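Local coordinates for protein U4/U6 snRNA-associated-splicing factor PRP24 (Saccharomyces cerevisiae, PDB 4N0T) that binds U6 snRNA and helps anneal it to U4 snRNA, acting as a recycling factor of the spliceosome during removal of introns from pre-mRNA, at residues K14-S19 against R49-E54; E279-L284 against G322-F327; C32-H37 against E54-D59. One frame throughout, in Å; residues are numbered along the deposited sequence.

Interaction 1 (K14-S19 against R49-E54)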
loop_
_atom_site.group_PDB
_atom_site.type_symbol
_atom_site.label_atom_id
_atom_site.label_comp_id
_atom_site.label_asym_id
_atom_site.label_seq_id
_atom_site.Cartn_x
_atom_site.Cartn_y
_atom_site.Cartn_z
ATOM N N LYS A 14 27.954 -12.807 5.269
ATOM C CA LYS A 14 28.898 -11.857 4.684
ATOM C C LYS A 14 30.109 -12.587 4.108
ATOM O O LYS A 14 30.508 -13.633 4.620
ATOM C CB LYS A 14 29.350 -10.837 5.734
ATOM C CG LYS A 14 30.367 -9.839 5.215
ATOM C CD LYS A 14 30.687 -8.770 6.233
ATOM C CE LYS A 14 31.615 -7.726 5.611
ATOM N NZ LYS A 14 31.948 -6.648 6.587
ATOM N N ASN A 15 30.639 -12.032 3.020
ATOM C CA ASN A 15 31.899 -12.481 2.399
ATOM C C ASN A 15 31.778 -13.749 1.560
ATOM O O ASN A 15 32.743 -14.508 1.428
ATOM C CB ASN A 15 33.039 -12.625 3.418
ATOM C CG ASN A 15 34.409 -12.484 2.763
ATOM O OD1 ASN A 15 34.574 -11.669 1.851
ATOM N ND2 ASN A 15 35.383 -13.285 3.201
ATOM N N LEU A 16 30.604 -13.981 0.983
ATOM C CA LEU A 16 30.463 -15.044 -0.004
ATOM C C LEU A 16 31.279 -14.677 -1.243
ATOM O O LEU A 16 31.475 -13.488 -1.534
ATOM C CB LEU A 16 28.994 -15.223 -0.394
ATOM C CG LEU A 16 28.102 -15.811 0.699
ATOM C CD1 LEU A 16 26.625 -15.553 0.399
ATOM C CD2 LEU A 16 28.350 -17.295 0.853
ATOM N N PRO A 17 31.741 -15.691 -1.985
ATOM C CA PRO A 17 32.523 -15.428 -3.200
ATOM C C PRO A 17 31.726 -14.613 -4.215
ATOM O O PRO A 17 30.494 -14.712 -4.229
ATOM C CB PRO A 17 32.776 -16.832 -3.762
ATOM C CG PRO A 17 32.700 -17.740 -2.565
ATOM C CD PRO A 17 31.638 -17.132 -1.688
ATOM N N LYS A 18 32.417 -13.828 -5.040
ATOM C CA LYS A 18 31.788 -13.093 -6.144
ATOM C C LYS A 18 30.880 -13.980 -6.998
ATOM O O LYS A 18 29.822 -13.548 -7.471
ATOM C CB LYS A 18 32.874 -12.500 -7.045
ATOM C CG LYS A 18 32.948 -10.986 -7.050
ATOM C CD LYS A 18 33.156 -10.465 -8.469
ATOM C CE LYS A 18 31.847 -10.446 -9.248
ATOM N NZ LYS A 18 30.957 -9.343 -8.780
ATOM N N SER A 19 31.302 -15.225 -7.181
ATOM C CA SER A 19 30.620 -16.161 -8.072
ATOM C C SER A 19 29.365 -16.773 -7.465
ATOM O O SER A 19 28.627 -17.491 -8.148
ATOM C CB SER A 19 31.576 -17.283 -8.494
ATOM O OG SER A 19 31.827 -18.186 -7.427
ATOM N N ARG A 49 30.033 -11.113 -1.935
ATOM C CA ARG A 49 28.579 -10.955 -1.888
ATOM C C ARG A 49 27.998 -11.152 -0.495
ATOM O O ARG A 49 28.542 -11.900 0.325
ATOM C CB ARG A 49 27.892 -11.902 -2.876
ATOM C CG ARG A 49 28.398 -11.756 -4.304
ATOM C CD ARG A 49 27.462 -12.396 -5.309
ATOM N NE ARG A 49 26.467 -11.450 -5.810
ATOM C CZ ARG A 49 25.434 -11.785 -6.580
ATOM N NH1 ARG A 49 25.248 -13.051 -6.926
ATOM N NH2 ARG A 49 24.577 -10.860 -6.988
ATOM N N PHE A 50 26.883 -10.473 -0.239
ATOM C CA PHE A 50 26.106 -10.679 0.983
ATOM C C PHE A 50 24.921 -11.574 0.631
ATOM O O PHE A 50 24.479 -11.610 -0.525
ATOM C CB PHE A 50 25.516 -9.361 1.480
ATOM C CG PHE A 50 26.516 -8.399 2.069
ATOM C CD1 PHE A 50 26.899 -8.498 3.402
ATOM C CD2 PHE A 50 27.024 -7.352 1.304
ATOM C CE1 PHE A 50 27.787 -7.586 3.962
ATOM C CE2 PHE A 50 27.911 -6.438 1.854
ATOM C CZ PHE A 50 28.290 -6.550 3.186
ATOM N N ALA A 51 24.393 -12.291 1.620
ATOM C CA ALA A 51 23.126 -12.998 1.442
ATOM C C ALA A 51 22.223 -12.804 2.647
ATOM O O ALA A 51 22.688 -12.726 3.787
ATOM C CB ALA A 51 23.351 -14.488 1.193
ATOM N N ARG A 52 20.922 -12.720 2.384
ATOM C CA ARG A 52 19.920 -12.766 3.428
ATOM C C ARG A 52 19.202 -14.094 3.254
ATOM O O ARG A 52 18.752 -14.417 2.156
ATOM C CB ARG A 52 18.925 -11.609 3.246
ATOM C CG ARG A 52 17.705 -11.684 4.126
ATOM C CD ARG A 52 16.732 -10.567 3.744
ATOM N NE ARG A 52 15.564 -10.546 4.607
ATOM C CZ ARG A 52 14.481 -11.283 4.401
ATOM N NH1 ARG A 52 14.428 -12.088 3.352
ATOM N NH2 ARG A 52 13.451 -11.208 5.231
ATOM N N ILE A 53 19.118 -14.882 4.323
ATOM C CA ILE A 53 18.438 -16.173 4.242
ATOM C C ILE A 53 17.363 -16.230 5.312
ATOM O O ILE A 53 17.655 -16.140 6.516
ATOM C CB ILE A 53 19.416 -17.371 4.410
ATOM C CG1 ILE A 53 20.576 -17.266 3.422
ATOM C CG2 ILE A 53 18.681 -18.702 4.199
ATOM C CD1 ILE A 53 21.670 -18.306 3.688
ATOM N N GLU A 54 16.111 -16.345 4.875
ATOM C CA GLU A 54 15.003 -16.463 5.805
ATOM C C GLU A 54 14.647 -17.941 5.922
ATOM O O GLU A 54 14.223 -18.564 4.941
ATOM C CB GLU A 54 13.796 -15.659 5.321
ATOM C CG GLU A 54 12.623 -15.737 6.280
ATOM C CD GLU A 54 11.427 -14.941 5.808
ATOM O OE1 GLU A 54 11.550 -14.220 4.793
ATOM O OE2 GLU A 54 10.363 -15.036 6.458
#
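In the first RNA recognition motif, Leu-16 and Arg-49 join the end of strand 10-16 (RNP2) to the start of strand 49-55 (RNP1). They form a hydrogen-bonded pair: Arg-49 N gives to Leu-16 O at 2.8 Å, and Leu-16 N returns a more bent bond to Arg-49 O at 3.0 Å. The N-to-C directions of 14-16 and 49-54 make 114°, far from the 180° of a strict antiparallel pair. Leucine suits its place because its branch reaches back under the partner strand, CD1 meeting Ala-51 CB at 3.5 Å; the small alanine leaves room for that methyl. Past the pair, the departing chain is followed by the aliphatic part of Arg-49, whose CG lies 3.6 Å from Pro-17 O and whose CD lies 3.4 Å from Lys-18 O. A bend at chi3 (91°) then turns the guanidinium to Asp-42, which takes a salt bridge from NE, and to the carbonyl of Tyr-20, bonded by NH1. A leucine in its place would probably leave Asp-42 without its charged mate and the turn at Tyr-20 less firmly held. Lys-14, with CG anti to the backbone N (chi1 178°) and its chain extended, runs alongside the Phe-50 ring, CG 3.6 Å from Phe-50 CE1. Phe-50 also meets Phe-48 edge-to-face and touches Thr-134 of the second motif. Leu-16 packs on Val-25 of helix 22-29, while strand 49-55 bonds on to strand 35-42 through Phe-50 and Ala-41, and strand 10-16 to strand 75-81 through Lys-14 and Ile-78.

Interaction 2 (E279-L284 against G322-F327)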
loop_
_atom_site.group_PDB
_atom_site.type_symbol
_atom_site.label_atom_id
_atom_site.label_comp_id
_atom_site.label_asym_id
_atom_site.label_seq_id
_atom_site.Cartn_x
_atom_site.Cartn_y
_atom_site.Cartn_z
ATOM N N GLU A 279 -18.790 1.062 -22.199
ATOM C CA GLU A 279 -18.047 1.207 -23.443
ATOM C C GLU A 279 -16.924 2.243 -23.326
ATOM O O GLU A 279 -16.109 2.370 -24.233
ATOM C CB GLU A 279 -18.988 1.512 -24.617
ATOM C CG GLU A 279 -19.649 2.879 -24.579
ATOM C CD GLU A 279 -20.611 3.076 -25.741
ATOM O OE1 GLU A 279 -21.100 2.059 -26.287
ATOM O OE2 GLU A 279 -20.872 4.244 -26.110
ATOM N N THR A 280 -16.868 2.960 -22.203
ATOM C CA THR A 280 -15.789 3.926 -21.981
ATOM C C THR A 280 -14.616 3.332 -21.187
ATOM O O THR A 280 -13.615 4.018 -20.947
ATOM C CB THR A 280 -16.272 5.189 -21.245
ATOM O OG1 THR A 280 -16.638 4.856 -19.898
ATOM C CG2 THR A 280 -17.463 5.819 -21.962
ATOM N N LEU A 281 -14.744 2.077 -20.765
ATOM C CA LEU A 281 -13.683 1.464 -19.955
ATOM C C LEU A 281 -13.056 0.225 -20.587
ATOM O O LEU A 281 -13.660 -0.438 -21.440
ATOM C CB LEU A 281 -14.192 1.131 -18.546
ATOM C CG LEU A 281 -15.283 0.065 -18.352
ATOM C CD1 LEU A 281 -14.698 -1.343 -18.281
ATOM C CD2 LEU A 281 -16.099 0.352 -17.095
ATOM N N ILE A 282 -11.845 -0.098 -20.145
ATOM C CA ILE A 282 -11.233 -1.379 -20.469
ATOM C C ILE A 282 -10.629 -1.957 -19.195
ATOM O O ILE A 282 -10.440 -1.242 -18.211
ATOM C CB ILE A 282 -10.105 -1.251 -21.521
ATOM C CG1 ILE A 282 -8.885 -0.552 -20.916
ATOM C CG2 ILE A 282 -10.600 -0.530 -22.783
ATOM C CD1 ILE A 282 -7.694 -0.489 -21.870
ATOM N N CYS A 283 -10.342 -3.254 -19.211
ATOM C CA CYS A 283 -9.637 -3.875 -18.107
ATOM C C CYS A 283 -8.266 -4.290 -18.585
ATOM O O CYS A 283 -8.101 -4.675 -19.745
ATOM C CB CYS A 283 -10.379 -5.116 -17.628
ATOM S SG CYS A 283 -11.960 -4.720 -16.838
ATOM N N LEU A 284 -7.287 -4.198 -17.692
ATOM C CA LEU A 284 -5.952 -4.739 -17.938
ATOM C C LEU A 284 -5.714 -5.872 -16.949
ATOM O O LEU A 284 -6.044 -5.754 -15.776
ATOM C CB LEU A 284 -4.893 -3.654 -17.724
ATOM C CG LEU A 284 -4.954 -2.449 -18.663
ATOM C CD1 LEU A 284 -3.766 -1.529 -18.400
ATOM C CD2 LEU A 284 -4.963 -2.893 -20.147
ATOM N N GLY A 322 -6.717 -7.666 -11.784
ATOM C CA GLY A 322 -6.848 -6.666 -12.828
ATOM C C GLY A 322 -7.007 -5.230 -12.366
ATOM O O GLY A 322 -6.930 -4.920 -11.175
ATOM N N ALA A 323 -7.180 -4.345 -13.341
ATOM C CA ALA A 323 -7.481 -2.945 -13.082
ATOM C C ALA A 323 -8.439 -2.485 -14.162
ATOM O O ALA A 323 -8.404 -2.975 -15.300
ATOM C CB ALA A 323 -6.206 -2.100 -13.096
ATOM N N ILE A 324 -9.312 -1.558 -13.788
ATOM C CA ILE A 324 -10.221 -0.925 -14.727
ATOM C C ILE A 324 -9.682 0.453 -15.061
ATOM O O ILE A 324 -9.296 1.224 -14.170
ATOM C CB ILE A 324 -11.614 -0.768 -14.123
ATOM C CG1 ILE A 324 -12.238 -2.153 -13.913
ATOM C CG2 ILE A 324 -12.495 0.104 -15.027
ATOM C CD1 ILE A 324 -13.546 -2.130 -13.104
ATOM N N ILE A 325 -9.619 0.749 -16.357
ATOM C CA ILE A 325 -9.225 2.074 -16.806
ATOM C C ILE A 325 -10.437 2.701 -17.465
ATOM O O ILE A 325 -10.967 2.161 -18.437
ATOM C CB ILE A 325 -8.118 2.018 -17.865
ATOM C CG1 ILE A 325 -7.020 1.016 -17.481
ATOM C CG2 ILE A 325 -7.547 3.426 -18.085
ATOM C CD1 ILE A 325 -6.209 1.422 -16.284
ATOM N N ILE A 326 -10.900 3.822 -16.927
ATOM C CA ILE A 326 -12.067 4.483 -17.500
ATOM C C ILE A 326 -11.568 5.661 -18.314
ATOM O O ILE A 326 -10.826 6.513 -17.804
ATOM C CB ILE A 326 -13.018 4.970 -16.414
ATOM C CG1 ILE A 326 -13.412 3.808 -15.498
ATOM C CG2 ILE A 326 -14.254 5.605 -17.037
ATOM C CD1 ILE A 326 -14.400 4.224 -14.408
ATOM N N PHE A 327 -11.926 5.676 -19.596
ATOM C CA PHE A 327 -11.500 6.750 -20.483
ATOM C C PHE A 327 -12.654 7.728 -20.683
ATOM O O PHE A 327 -13.702 7.577 -20.064
ATOM C CB PHE A 327 -11.044 6.183 -21.824
ATOM C CG PHE A 327 -9.811 5.321 -21.727
ATOM C CD1 PHE A 327 -8.559 5.901 -21.579
ATOM C CD2 PHE A 327 -9.906 3.935 -21.779
ATOM C CE1 PHE A 327 -7.408 5.109 -21.497
ATOM C CE2 PHE A 327 -8.766 3.134 -21.681
ATOM C CZ PHE A 327 -7.517 3.730 -21.543
#
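Thr-280 meets Phe-327 where the first and third strands of the occluded RNA recognition motif come together: Thr-280 O accepts the Phe-327 N-H at 2.7 Å, and its hydroxyl turns back to the carbonyl of Glu-277. Leu-281 and Ile-326 form a non-hydrogen-bonded pair, the two chains drawing close enough for Leu-281 CA to lie 3.2 Å from Ile-325 O in a CH...O contact. The Leu-281 side chain leans across Ile-324, CB against CG2 at 4.0 Å. Ile-282 exchanges both backbone bonds with Ile-325, the one from Ile-325 N to Ile-282 O being nearly straight (174°). The Ile-282 CG1 sits between the backbone N and the carbonyl carbon (chi1 70°), a rotamer that carries CG1 and CD1 to the rim of the Phe-327 ring, CG1 lying 3.8 Å from Phe-327 CE2. Ile-325 CG2 rests over one face of that ring, so beta-branched residues brace it from the rim and from above. Cys-283 turns to the same side as Leu-281, with SG 3.9 Å from Ile-324 CG1; this side, holding also Ile-326, is covered by helices 258-270 and 355-365, consistent with the occlusion for which the motif is named. Ile-282 and Leu-284 face the other way and meet the apolar Leu-340 of helix 330-340, so aliphatic side chains fit this buried side. Leu-284 closes the pairing by trading two backbone bonds with Ala-323. Beyond it Gly-322 CA comes within 3.2 Å of Leu-284 O, where a side-chain carbon would press on that oxygen.

Interaction 3 (C32-H37 against E54-D59)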
loop_
_atom_site.group_PDB
_atom_site.type_symbol
_atom_site.label_atom_id
_atom_site.label_comp_id
_atom_site.label_asym_id
_atom_site.label_seq_id
_atom_site.Cartn_x
_atom_site.Cartn_y
_atom_site.Cartn_z
ATOM N N CYS A 32 20.717 -27.039 6.597
ATOM C CA CYS A 32 20.486 -26.401 7.894
ATOM C C CYS A 32 19.021 -26.453 8.285
ATOM O O CYS A 32 18.680 -26.395 9.469
ATOM C CB CYS A 32 20.928 -24.937 7.876
ATOM S SG CYS A 32 22.684 -24.712 7.716
ATOM N N GLY A 33 18.149 -26.561 7.288
ATOM C CA GLY A 33 16.719 -26.500 7.532
ATOM C C GLY A 33 16.025 -25.884 6.336
ATOM O O GLY A 33 16.668 -25.231 5.509
ATOM N N PRO A 34 14.710 -26.103 6.222
ATOM C CA PRO A 34 13.952 -25.557 5.094
ATOM C C PRO A 34 14.039 -24.025 5.015
ATOM O O PRO A 34 13.956 -23.333 6.031
ATOM C CB PRO A 34 12.512 -26.021 5.373
ATOM C CG PRO A 34 12.497 -26.469 6.801
ATOM C CD PRO A 34 13.880 -26.952 7.094
ATOM N N ILE A 35 14.218 -23.518 3.801
ATOM C CA ILE A 35 14.413 -22.088 3.567
ATOM C C ILE A 35 13.188 -21.479 2.878
ATOM O O ILE A 35 12.670 -22.042 1.911
ATOM C CB ILE A 35 15.669 -21.857 2.704
ATOM C CG1 ILE A 35 16.911 -22.365 3.450
ATOM C CG2 ILE A 35 15.809 -20.379 2.326
ATOM C CD1 ILE A 35 18.200 -22.310 2.652
ATOM N N ILE A 36 12.735 -20.334 3.382
ATOM C CA ILE A 36 11.624 -19.597 2.781
ATOM C C ILE A 36 12.087 -18.702 1.628
ATOM O O ILE A 36 11.450 -18.659 0.572
ATOM C CB ILE A 36 10.886 -18.737 3.833
ATOM C CG1 ILE A 36 10.231 -19.629 4.891
ATOM C CG2 ILE A 36 9.832 -17.846 3.180
ATOM C CD1 ILE A 36 9.434 -18.860 5.926
ATOM N N HIS A 37 13.191 -17.983 1.829
ATOM C CA HIS A 37 13.652 -17.044 0.813
ATOM C C HIS A 37 15.150 -16.772 0.926
ATOM O O HIS A 37 15.708 -16.788 2.027
ATOM C CB HIS A 37 12.866 -15.728 0.904
ATOM C CG HIS A 37 12.947 -14.898 -0.340
ATOM N ND1 HIS A 37 13.796 -13.816 -0.462
ATOM C CD2 HIS A 37 12.307 -15.009 -1.525
ATOM C CE1 HIS A 37 13.663 -13.291 -1.666
ATOM N NE2 HIS A 37 12.768 -13.994 -2.333
ATOM N N GLU A 54 16.111 -16.345 4.875
ATOM C CA GLU A 54 15.003 -16.463 5.805
ATOM C C GLU A 54 14.647 -17.941 5.922
ATOM O O GLU A 54 14.223 -18.564 4.941
ATOM C CB GLU A 54 13.796 -15.659 5.321
ATOM C CG GLU A 54 12.623 -15.737 6.280
ATOM C CD GLU A 54 11.427 -14.941 5.808
ATOM O OE1 GLU A 54 11.550 -14.220 4.793
ATOM O OE2 GLU A 54 10.363 -15.036 6.458
ATOM N N PHE A 55 14.840 -18.504 7.113
ATOM C CA PHE A 55 14.548 -19.917 7.347
ATOM C C PHE A 55 13.103 -20.092 7.780
ATOM O O PHE A 55 12.502 -19.173 8.325
ATOM C CB PHE A 55 15.496 -20.495 8.404
ATOM C CG PHE A 55 16.868 -20.763 7.875
ATOM C CD1 PHE A 55 17.150 -21.959 7.224
ATOM C CD2 PHE A 55 17.868 -19.810 7.992
ATOM C CE1 PHE A 55 18.421 -22.212 6.706
ATOM C CE2 PHE A 55 19.129 -20.048 7.482
ATOM C CZ PHE A 55 19.411 -21.254 6.837
ATOM N N ALA A 56 12.554 -21.274 7.520
ATOM C CA ALA A 56 11.202 -21.594 7.964
ATOM C C ALA A 56 11.082 -21.519 9.483
ATOM O O ALA A 56 10.075 -21.047 10.010
ATOM C CB ALA A 56 10.803 -22.970 7.475
ATOM N N ARG A 57 12.107 -21.992 10.185
ATOM C CA ARG A 57 12.072 -22.060 11.647
ATOM C C ARG A 57 13.380 -21.599 12.281
ATOM O O ARG A 57 14.423 -21.615 11.628
ATOM C CB ARG A 57 11.747 -23.492 12.101
ATOM C CG ARG A 57 10.355 -23.968 11.693
ATOM C CD ARG A 57 10.079 -25.388 12.169
ATOM N NE ARG A 57 10.704 -26.396 11.314
ATOM C CZ ARG A 57 10.284 -26.700 10.087
ATOM N NH1 ARG A 57 9.242 -26.064 9.557
ATOM N NH2 ARG A 57 10.908 -27.638 9.385
ATOM N N TYR A 58 13.317 -21.215 13.555
ATOM C CA TYR A 58 14.473 -20.681 14.277
ATOM C C TYR A 58 15.660 -21.641 14.315
ATOM O O TYR A 58 16.817 -21.204 14.256
ATOM C CB TYR A 58 14.073 -20.281 15.698
ATOM C CG TYR A 58 15.115 -19.467 16.426
ATOM C CD1 TYR A 58 15.454 -18.194 15.991
ATOM C CD2 TYR A 58 15.751 -19.964 17.562
ATOM C CE1 TYR A 58 16.403 -17.442 16.656
ATOM C CE2 TYR A 58 16.701 -19.213 18.234
ATOM C CZ TYR A 58 17.019 -17.955 17.774
ATOM O OH TYR A 58 17.964 -17.202 18.432
ATOM N N ASP A 59 15.377 -22.938 14.402
ATOM C CA ASP A 59 16.424 -23.956 14.419
ATOM C C ASP A 59 17.265 -23.936 13.151
ATOM O O ASP A 59 18.452 -24.275 13.186
ATOM C CB ASP A 59 15.817 -25.351 14.618
ATOM C CG ASP A 59 15.493 -25.648 16.075
ATOM O OD1 ASP A 59 15.936 -24.875 16.959
ATOM O OD2 ASP A 59 14.806 -26.663 16.337
HETATM O O HOH W 1 14.121 -23.796 8.844
#
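The Phe-55 ring fills a hollow curled around it by residues 32-35, the loop leading into strand 35-42 of the first RNA recognition motif. With CG anti to its carbonyl carbon (chi1 -76°), Phe-55 sends its ring into that hollow. Cys-32 CB and Ile-35 CG1 line it, the latter 3.6 Å from Phe-55 CE1, while Gly-33 O meets the ring edge in its plane. Gly-33 makes the curl with phi of 148°, backbone angles that would jam a side chain against the preceding carbonyl. Pro-34 is the next bump: its CG rides against Ala-56 CB at 3.9 Å and Arg-57 NH2 at 3.3 Å. Pro-34 O takes an almost straight bond from Ala-56 N (2.9 Å) and one from a water that bridges to Arg-57 N. Ile-36 lies over Ala-56, CG1 3.8 Å from Ala-56 CA, the small methyl side chain allowing the close approach. A classic beta bulge allows this: Ile-36 N and, weakly, His-37 N both point to Glu-54 O, and Glu-54 N returns a bond to His-37 O. The Glu-54 carboxylate extends to Arg-4 in a salt bridge. Phe-55 also packs on Val-11 of strand 10-16 and Ala-64 of helix 58-65, and Ile-35 on Phe-29 of helix 22-29.

In the fold
Interactions 1 and 3 belong to one sheet and share strand 49-55, including Glu-54: interaction 1 joins its beginning to strand 10-16, interaction 3 its end to strand 35-42, and they touch where Ile-53 packs on Ile-35. Interaction 2 lies in another domain, its centre about 44 Å from that of interaction 1 and about 42 Å from that of interaction 3, yet it repeats the strand pairing of interaction 1. Place explains the chemistry. Interaction 2 is buried, with regular pairing and almost wholly aliphatic or aromatic side chains, under helices on both faces. Interaction 1, partly buried, adds arginine and lysine where the strands splay apart. Interaction 3, at the surface, relies on a bulge, glycine, proline and a bridging water.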